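Local coordinates for glycerol-3-phosphate dehydrogenase [NAD(+)] (Dunaliella salina, PDB 6IUY), which probably catalyses the NAD-dependent interconversion of dihydroxyacetone phosphate and sn-glycerol 3-phosphate, and joins this activity to a haloacid dehalogenase-like phosphatase domain for glycerol production, at residues K380-R385 and Q572-A577; P352-H357 and G564-D569. All blocks are in the same frame, centred on the assembly; numbering follows the deposited sequence.

Interaction 1. Residues K380-R385 and Q572-A577. With NAD (nicotinamide-adenine-dinucleotide), chain C; 13P (1,3-dihydroxyacetonephosphate), chain D.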
loop_
_atom_site.group_PDB
_atom_site.type_symbol
_atom_site.label_atom_id
_atom_site.label_comp_id
_atom_site.label_asym_id
_atom_site.label_seq_id
_atom_site.Cartn_x
_atom_site.Cartn_y
_atom_site.Cartn_z
ATOM N N LYS A 380 -7.613 -9.073 -17.132
ATOM C CA LYS A 380 -8.078 -9.141 -15.752
ATOM C C LYS A 380 -9.303 -10.037 -15.668
ATOM O O LYS A 380 -10.254 -9.908 -16.454
ATOM C CB LYS A 380 -8.372 -7.723 -15.220
ATOM C CG LYS A 380 -7.108 -6.886 -15.091
ATOM C CD LYS A 380 -7.371 -5.402 -14.860
ATOM C CE LYS A 380 -6.061 -4.641 -14.932
ATOM N NZ LYS A 380 -6.194 -3.150 -14.804
ATOM N N GLY A 381 -9.257 -10.979 -14.741
ATOM C CA GLY A 381 -10.245 -12.041 -14.688
ATOM C C GLY A 381 -9.503 -13.332 -14.416
ATOM O O GLY A 381 -8.256 -13.392 -14.473
ATOM N N MET A 382 -10.256 -14.371 -14.102
ATOM C CA MET A 382 -9.640 -15.650 -13.797
ATOM C C MET A 382 -10.514 -16.795 -14.266
ATOM O O MET A 382 -11.702 -16.610 -14.557
ATOM C CB MET A 382 -9.385 -15.786 -12.293
ATOM C CG MET A 382 -10.649 -15.861 -11.441
ATOM S SD MET A 382 -10.275 -16.464 -9.779
ATOM C CE MET A 382 -11.856 -16.259 -8.991
ATOM N N ARG A 383 -9.929 -17.986 -14.340
ATOM C CA ARG A 383 -10.734 -19.181 -14.516
ATOM C C ARG A 383 -10.708 -19.962 -13.221
ATOM O O ARG A 383 -9.672 -20.036 -12.552
ATOM C CB ARG A 383 -10.223 -20.054 -15.686
ATOM C CG ARG A 383 -11.167 -21.241 -15.998
ATOM C CD ARG A 383 -10.687 -22.085 -17.182
ATOM N NE ARG A 383 -9.654 -23.038 -16.784
ATOM C CZ ARG A 383 -9.813 -24.357 -16.758
ATOM N NH1 ARG A 383 -8.809 -25.136 -16.377
ATOM N NH2 ARG A 383 -10.968 -24.900 -17.127
ATOM N N VAL A 384 -11.833 -20.552 -12.857
ATOM C CA VAL A 384 -11.846 -21.433 -11.706
ATOM C C VAL A 384 -11.435 -22.843 -12.117
ATOM O O VAL A 384 -12.059 -23.455 -12.975
ATOM C CB VAL A 384 -13.221 -21.483 -11.043
ATOM C CG1 VAL A 384 -13.149 -22.298 -9.759
ATOM C CG2 VAL A 384 -13.703 -20.073 -10.756
ATOM N N ARG A 385 -10.392 -23.361 -11.486
ATOM C CA ARG A 385 -9.862 -24.676 -11.812
ATOM C C ARG A 385 -9.502 -25.412 -10.535
ATOM O O ARG A 385 -8.911 -24.819 -9.627
ATOM C CB ARG A 385 -8.637 -24.545 -12.714
ATOM C CG ARG A 385 -7.829 -25.807 -12.845
ATOM C CD ARG A 385 -6.457 -25.497 -13.388
ATOM N NE ARG A 385 -5.504 -26.524 -12.990
ATOM C CZ ARG A 385 -5.175 -27.564 -13.745
ATOM N NH1 ARG A 385 -5.719 -27.702 -14.947
ATOM N NH2 ARG A 385 -4.294 -28.456 -13.300
ATOM N N GLN A 572 -16.500 -16.255 -5.893
ATOM C CA GLN A 572 -17.487 -16.827 -4.984
ATOM C C GLN A 572 -17.490 -18.343 -5.077
ATOM O O GLN A 572 -17.665 -19.032 -4.071
ATOM C CB GLN A 572 -18.889 -16.289 -5.257
ATOM C CG GLN A 572 -19.807 -16.419 -4.043
ATOM C CD GLN A 572 -19.259 -15.675 -2.843
ATOM O OE1 GLN A 572 -18.549 -14.682 -2.995
ATOM N NE2 GLN A 572 -19.563 -16.160 -1.643
ATOM N N GLU A 573 -17.314 -18.865 -6.291
ATOM C CA GLU A 573 -17.183 -20.303 -6.494
ATOM C C GLU A 573 -16.050 -20.863 -5.636
ATOM O O GLU A 573 -16.215 -21.844 -4.911
ATOM C CB GLU A 573 -16.937 -20.592 -7.971
ATOM C CG GLU A 573 -17.158 -22.028 -8.389
ATOM C CD GLU A 573 -16.922 -22.227 -9.876
ATOM O OE1 GLU A 573 -16.353 -23.269 -10.250
ATOM O OE2 GLU A 573 -17.302 -21.336 -10.669
ATOM N N ILE A 574 -14.900 -20.208 -5.690
ATOM C CA ILE A 574 -13.784 -20.601 -4.839
ATOM C C ILE A 574 -14.085 -20.438 -3.338
ATOM O O ILE A 574 -13.696 -21.289 -2.533
ATOM C CB ILE A 574 -12.511 -19.806 -5.214
ATOM C CG1 ILE A 574 -12.144 -20.084 -6.682
ATOM C CG2 ILE A 574 -11.349 -20.155 -4.285
ATOM C CD1 ILE A 574 -11.137 -19.128 -7.263
ATOM N N LEU A 575 -14.785 -19.367 -2.958
ATOM C CA LEU A 575 -15.098 -19.132 -1.544
ATOM C C LEU A 575 -16.036 -20.211 -1.024
ATOM O O LEU A 575 -15.866 -20.724 0.085
ATOM C CB LEU A 575 -15.727 -17.744 -1.322
ATOM C CG LEU A 575 -14.849 -16.513 -1.611
ATOM C CD1 LEU A 575 -15.510 -15.237 -1.115
ATOM C CD2 LEU A 575 -13.451 -16.646 -1.023
ATOM N N HIS A 576 -17.036 -20.548 -1.828
ATOM C CA HIS A 576 -17.997 -21.568 -1.436
ATOM C C HIS A 576 -17.284 -22.905 -1.283
ATOM O O HIS A 576 -17.427 -23.594 -0.270
ATOM C CB HIS A 576 -19.118 -21.668 -2.465
ATOM C CG HIS A 576 -20.082 -22.779 -2.201
ATOM N ND1 HIS A 576 -21.035 -22.717 -1.205
ATOM C CD2 HIS A 576 -20.254 -23.976 -2.810
ATOM C CE1 HIS A 576 -21.745 -23.830 -1.206
ATOM N NE2 HIS A 576 -21.290 -24.613 -2.170
ATOM N N ALA A 577 -16.493 -23.250 -2.291
ATOM C CA ALA A 577 -15.774 -24.514 -2.306
ATOM C C ALA A 577 -14.879 -24.688 -1.081
ATOM O O ALA A 577 -14.883 -25.752 -0.456
ATOM C CB ALA A 577 -14.951 -24.632 -3.580
HETATM P PA NAD C . -13.291 -4.727 -24.506
HETATM O O1A NAD C . -13.202 -3.464 -25.260
HETATM O O2A NAD C . -13.916 -4.590 -23.125
HETATM O O5B NAD C . -14.189 -5.818 -25.316
HETATM C C5B NAD C . -14.332 -5.723 -26.741
HETATM C C4B NAD C . -13.664 -6.947 -27.417
HETATM O O4B NAD C . -14.331 -8.030 -27.127
HETATM C C3B NAD C . -13.783 -6.814 -28.938
HETATM O O3B NAD C . -12.620 -6.449 -29.524
HETATM C C2B NAD C . -14.195 -8.222 -29.411
HETATM O O2B NAD C . -13.341 -8.598 -30.579
HETATM C C1B NAD C . -13.991 -8.968 -28.380
HETATM N N9A NAD C . -14.847 -10.076 -28.428
HETATM C C8A NAD C . -16.200 -10.103 -28.446
HETATM N N7A NAD C . -16.577 -11.400 -28.497
HETATM C C5A NAD C . -15.463 -12.178 -28.533
HETATM C C6A NAD C . -15.273 -13.546 -28.608
HETATM N N6A NAD C . -16.287 -14.542 -28.677
HETATM N N1A NAD C . -14.033 -14.053 -28.610
HETATM C C2A NAD C . -12.964 -13.209 -28.552
HETATM N N3A NAD C . -13.143 -11.870 -28.492
HETATM C C4A NAD C . -14.395 -11.361 -28.482
HETATM O O3 NAD C . -11.802 -5.312 -24.364
HETATM P PN NAD C . -10.539 -4.598 -23.682
HETATM O O1N NAD C . -10.855 -3.158 -23.319
HETATM O O2N NAD C . -9.342 -4.630 -24.605
HETATM O O5D NAD C . -10.258 -5.359 -22.329
HETATM C C5D NAD C . -9.752 -6.681 -22.321
HETATM C C4D NAD C . -9.008 -6.875 -20.991
HETATM O O4D NAD C . -8.338 -5.783 -20.675
HETATM C C3D NAD C . -10.029 -7.079 -19.890
HETATM O O3D NAD C . -9.653 -8.129 -19.140
HETATM C C2D NAD C . -9.988 -5.769 -19.054
HETATM O O2D NAD C . -10.421 -6.108 -17.674
HETATM C C1D NAD C . -8.748 -5.381 -19.158
HETATM N N1N NAD C . -8.523 -3.958 -18.997
HETATM C C2N NAD C . -9.340 -3.009 -19.575
HETATM C C3N NAD C . -9.079 -1.652 -19.394
HETATM C C7N NAD C . -10.034 -0.622 -20.035
HETATM O O7N NAD C . -10.013 0.540 -19.679
HETATM N N7N NAD C . -10.932 -1.068 -21.071
HETATM C C4N NAD C . -8.003 -1.231 -18.643
HETATM C C5N NAD C . -7.160 -2.176 -18.085
HETATM C C6N NAD C . -7.428 -3.532 -18.278
HETATM P P 13P D . -13.299 -1.305 -15.861
HETATM O O1P 13P D . -12.091 -1.161 -14.966
HETATM O O2P 13P D . -13.296 -0.111 -16.771
HETATM O O3P 13P D . -14.519 -1.329 -14.980
HETATM O O1 13P D . -13.346 -2.617 -16.771
HETATM C C1 13P D . -12.445 -3.689 -16.614
HETATM C C2 13P D . -11.085 -3.076 -16.581
HETATM O O2 13P D . -10.869 -2.063 -17.213
HETATM C C3 13P D . -9.983 -3.692 -15.767
HETATM O O3 13P D . -9.233 -2.647 -15.169
#
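Met382 and Ile574 meet tip to tip: the methyl CE of Met382 lies 3.4 Å from CD1 of Ile574, tighter than ordinary van der Waals contact. Met382 CG takes the position between backbone N and carbonyl carbon (chi1 67°), and the extended thioether beyond it spans the gap from strand to helix, a reach that suits a long, unbranched apolar chain. Two residues on, Val384 presents a compact branched surface. Its CG1 packs 3.9 Å from CG1 of Ile574, while the exposed Glu573, its CG set opposite the backbone N (chi1 -164°) and the chain straight beyond, lays the flat side of its carboxylate over the valine, with OE1 3.4 Å from Val384 CG1 and OE2 nearer CG2. Gly381 precedes the strand with a phi of 137°, where a CB would jam against the preceding carbonyl oxygen. At the other end of 380-385, Lys380 N donates an almost straight bond to NAD O3D (3.0 Å), and the extended side chain brings NZ within 3.1 Å of 13P O3. NZ also forms a salt bridge with Asp519. With an alanine here, 13P O3 would probably lose this donor and Asp519 its charged mate. A two-stranded antiparallel hairpin, 382-385 with 388-391, thus packs on a C-terminal-domain helix, just beyond Lys380, one of the residues binding both NAD and dihydroxyacetone phosphate.

Interaction 2. Residues P352-H357 and G564-D569. With NAD (nicotinamide-adenine-dinucleotide), chain C.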
loop_
_atom_site.group_PDB
_atom_site.type_symbol
_atom_site.label_atom_id
_atom_site.label_comp_id
_atom_site.label_asym_id
_atom_site.label_seq_id
_atom_site.Cartn_x
_atom_site.Cartn_y
_atom_site.Cartn_z
ATOM N N PRO A 352 -10.932 -9.840 -23.372
ATOM C CA PRO A 352 -11.821 -10.054 -22.218
ATOM C C PRO A 352 -11.665 -11.463 -21.695
ATOM O O PRO A 352 -11.625 -12.408 -22.496
ATOM C CB PRO A 352 -13.221 -9.829 -22.794
ATOM C CG PRO A 352 -13.004 -8.884 -23.915
ATOM C CD PRO A 352 -11.665 -9.295 -24.528
ATOM N N HIS A 353 -11.555 -11.623 -20.377
ATOM C CA HIS A 353 -11.005 -12.874 -19.867
ATOM C C HIS A 353 -11.862 -14.126 -20.079
ATOM O O HIS A 353 -11.344 -15.234 -20.008
ATOM C CB HIS A 353 -10.688 -12.735 -18.386
ATOM C CG HIS A 353 -11.883 -12.835 -17.500
ATOM N ND1 HIS A 353 -12.661 -11.745 -17.176
ATOM C CD2 HIS A 353 -12.416 -13.889 -16.841
ATOM C CE1 HIS A 353 -13.623 -12.125 -16.353
ATOM N NE2 HIS A 353 -13.504 -13.425 -16.145
ATOM N N GLN A 354 -13.150 -13.981 -20.358
ATOM C CA GLN A 354 -13.963 -15.183 -20.563
ATOM C C GLN A 354 -13.580 -15.930 -21.845
ATOM O O GLN A 354 -13.939 -17.093 -22.020
ATOM C CB GLN A 354 -15.441 -14.835 -20.617
ATOM C CG GLN A 354 -15.777 -13.887 -21.714
ATOM C CD GLN A 354 -15.813 -12.454 -21.240
ATOM O OE1 GLN A 354 -14.875 -11.978 -20.593
ATOM N NE2 GLN A 354 -16.896 -11.748 -21.559
ATOM N N PHE A 355 -12.839 -15.262 -22.723
ATOM C CA PHE A 355 -12.481 -15.819 -24.026
ATOM C C PHE A 355 -11.108 -16.469 -24.000
ATOM O O PHE A 355 -10.721 -17.160 -24.957
ATOM C CB PHE A 355 -12.516 -14.725 -25.106
ATOM C CG PHE A 355 -13.855 -14.097 -25.263
ATOM C CD1 PHE A 355 -14.988 -14.889 -25.423
ATOM C CD2 PHE A 355 -14.000 -12.735 -25.190
ATOM C CE1 PHE A 355 -16.234 -14.321 -25.535
ATOM C CE2 PHE A 355 -15.251 -12.150 -25.298
ATOM C CZ PHE A 355 -16.374 -12.948 -25.474
ATOM N N MET A 356 -10.373 -16.250 -22.910
ATOM C CA MET A 356 -8.937 -16.526 -22.916
ATOM C C MET A 356 -8.642 -18.002 -22.925
ATOM O O MET A 356 -7.684 -18.433 -23.570
ATOM C CB MET A 356 -8.247 -15.882 -21.721
ATOM C CG MET A 356 -7.731 -14.497 -22.055
ATOM S SD MET A 356 -6.421 -14.562 -23.289
ATOM C CE MET A 356 -6.440 -12.886 -23.790
ATOM N N HIS A 357 -9.461 -18.772 -22.215
ATOM C CA HIS A 357 -9.242 -20.208 -22.150
ATOM C C HIS A 357 -9.353 -20.829 -23.553
ATOM O O HIS A 357 -8.488 -21.599 -23.971
ATOM C CB HIS A 357 -10.237 -20.857 -21.191
ATOM C CG HIS A 357 -10.008 -22.325 -20.986
ATOM N ND1 HIS A 357 -8.856 -22.825 -20.433
ATOM C CD2 HIS A 357 -10.799 -23.391 -21.252
ATOM C CE1 HIS A 357 -8.937 -24.147 -20.367
ATOM N NE2 HIS A 357 -10.103 -24.511 -20.854
ATOM N N GLY A 564 -16.198 -7.326 -13.853
ATOM C CA GLY A 564 -16.359 -7.480 -12.401
ATOM C C GLY A 564 -17.374 -8.501 -11.872
ATOM O O GLY A 564 -17.172 -9.149 -10.830
ATOM N N VAL A 565 -18.479 -8.666 -12.577
ATOM C CA VAL A 565 -19.491 -9.610 -12.119
ATOM C C VAL A 565 -19.061 -11.045 -12.415
ATOM O O VAL A 565 -19.252 -11.943 -11.579
ATOM C CB VAL A 565 -20.855 -9.313 -12.758
ATOM C CG1 VAL A 565 -21.818 -10.465 -12.519
ATOM C CG2 VAL A 565 -21.400 -8.011 -12.202
ATOM N N LEU A 566 -18.465 -11.262 -13.589
ATOM C CA LEU A 566 -17.814 -12.543 -13.886
ATOM C C LEU A 566 -16.748 -12.847 -12.825
ATOM O O LEU A 566 -16.638 -13.974 -12.338
ATOM C CB LEU A 566 -17.175 -12.524 -15.280
ATOM C CG LEU A 566 -18.126 -12.489 -16.484
ATOM C CD1 LEU A 566 -17.338 -12.263 -17.771
ATOM C CD2 LEU A 566 -18.920 -13.766 -16.572
ATOM N N THR A 567 -15.966 -11.841 -12.455
ATOM C CA THR A 567 -14.919 -12.071 -11.463
ATOM C C THR A 567 -15.548 -12.328 -10.091
ATOM O O THR A 567 -15.058 -13.143 -9.332
ATOM C CB THR A 567 -13.942 -10.881 -11.385
ATOM O OG1 THR A 567 -13.492 -10.542 -12.702
ATOM C CG2 THR A 567 -12.740 -11.199 -10.492
ATOM N N SER A 568 -16.641 -11.635 -9.778
ATOM C CA SER A 568 -17.353 -11.881 -8.519
ATOM C C SER A 568 -17.767 -13.349 -8.415
ATOM O O SER A 568 -17.554 -13.993 -7.379
ATOM C CB SER A 568 -18.598 -10.983 -8.405
ATOM O OG SER A 568 -19.211 -11.112 -7.133
ATOM N N ASP A 569 -18.366 -13.872 -9.484
ATOM C CA ASP A 569 -18.816 -15.266 -9.495
ATOM C C ASP A 569 -17.631 -16.213 -9.417
ATOM O O ASP A 569 -17.677 -17.203 -8.696
ATOM C CB ASP A 569 -19.656 -15.586 -10.746
ATOM C CG ASP A 569 -21.003 -14.861 -10.764
ATOM O OD1 ASP A 569 -21.422 -14.310 -9.717
ATOM O OD2 ASP A 569 -21.658 -14.847 -11.830
HETATM P PA NAD C . -13.291 -4.727 -24.506
HETATM O O1A NAD C . -13.202 -3.464 -25.260
HETATM O O2A NAD C . -13.916 -4.590 -23.125
HETATM O O5B NAD C . -14.189 -5.818 -25.316
HETATM C C5B NAD C . -14.332 -5.723 -26.741
HETATM C C4B NAD C . -13.664 -6.947 -27.417
HETATM O O4B NAD C . -14.331 -8.030 -27.127
HETATM C C3B NAD C . -13.783 -6.814 -28.938
HETATM O O3B NAD C . -12.620 -6.449 -29.524
HETATM C C2B NAD C . -14.195 -8.222 -29.411
HETATM O O2B NAD C . -13.341 -8.598 -30.579
HETATM C C1B NAD C . -13.991 -8.968 -28.380
HETATM N N9A NAD C . -14.847 -10.076 -28.428
HETATM C C8A NAD C . -16.200 -10.103 -28.446
HETATM N N7A NAD C . -16.577 -11.400 -28.497
HETATM C C5A NAD C . -15.463 -12.178 -28.533
HETATM C C6A NAD C . -15.273 -13.546 -28.608
HETATM N N6A NAD C . -16.287 -14.542 -28.677
HETATM N N1A NAD C . -14.033 -14.053 -28.610
HETATM C C2A NAD C . -12.964 -13.209 -28.552
HETATM N N3A NAD C . -13.143 -11.870 -28.492
HETATM C C4A NAD C . -14.395 -11.361 -28.482
HETATM O O3 NAD C . -11.802 -5.312 -24.364
HETATM P PN NAD C . -10.539 -4.598 -23.682
HETATM O O1N NAD C . -10.855 -3.158 -23.319
HETATM O O2N NAD C . -9.342 -4.630 -24.605
HETATM O O5D NAD C . -10.258 -5.359 -22.329
HETATM C C5D NAD C . -9.752 -6.681 -22.321
HETATM C C4D NAD C . -9.008 -6.875 -20.991
HETATM O O4D NAD C . -8.338 -5.783 -20.675
HETATM C C3D NAD C . -10.029 -7.079 -19.890
HETATM O O3D NAD C . -9.653 -8.129 -19.140
HETATM C C2D NAD C . -9.988 -5.769 -19.054
HETATM O O2D NAD C . -10.421 -6.108 -17.674
HETATM C C1D NAD C . -8.748 -5.381 -19.158
HETATM N N1N NAD C . -8.523 -3.958 -18.997
HETATM C C2N NAD C . -9.340 -3.009 -19.575
HETATM C C3N NAD C . -9.079 -1.652 -19.394
HETATM C C7N NAD C . -10.034 -0.622 -20.035
HETATM O O7N NAD C . -10.013 0.540 -19.679
HETATM N N7N NAD C . -10.932 -1.068 -21.071
HETATM C C4N NAD C . -8.003 -1.231 -18.643
HETATM C C5N NAD C . -7.160 -2.176 -18.085
HETATM C C6N NAD C . -7.428 -3.532 -18.278
#
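Gln563 OE1 is gripped twice, by His353 ND1 and by NAD, while His353 NE2 bonds to Glu570 OE2, so that the imidazole touching Leu566 is tied to the cofactor. With both nitrogens engaged the ring's rotation is fixed, a task that suits histidine. Its edge then meets the helix, CE1 of His353 lying 3.7 Å from Leu566 CB. Thr567 OG1 stands 4.0 Å from His353 CE1. Gln354 bends at chi2 (-95°), which lays the flat face of its amide against the end of Leu566: Leu566 CD1 lies 3.8 Å from Gln354 CD. Gln563 serves both of these polar neighbours, its NE2 donating to Gln354 OE1 and its backbone O bonding to Thr567 OG1. Phe355 turns from the helix to the cofactor. One face of its ring lies nearly parallel to the adenine, whose C6A is 3.2 Å above the ring centre, and the opposite face is backed by Gln354 CG, 3.7 Å above the plane. Pro352 adds its CG, 3.6 Å from NAD O4B. Pro352 and Phe355 thus form part of the adenosine side of the NAD pocket of a Rossmann-type domain, and the next-door His353 and Gln354 pack on a helix of the C-terminal domain.

In the fold
Interactions 1 and 2 have centres about 10 Å apart and share helix 564-577, which interaction 2 uses at its first turns and interaction 1 at its last. Their segments alternate along the chain: 352-357, 380-385, 564-569, 572-577. The two earlier ones each follow a strand of the mixed Rossmann-type sheet, 346-349 and 374-377, and they touch directly, His353 CG lying 3.3 Å from Gly381 CA. Glu570, between the helix's two segments, joins them as well: the residue that holds His353 also accepts a bond from Met382 N. One C-terminal-domain helix thus packs on both the 352-357 and 380-385 segments, and NAD lies in contact with each of them at the seam between domains.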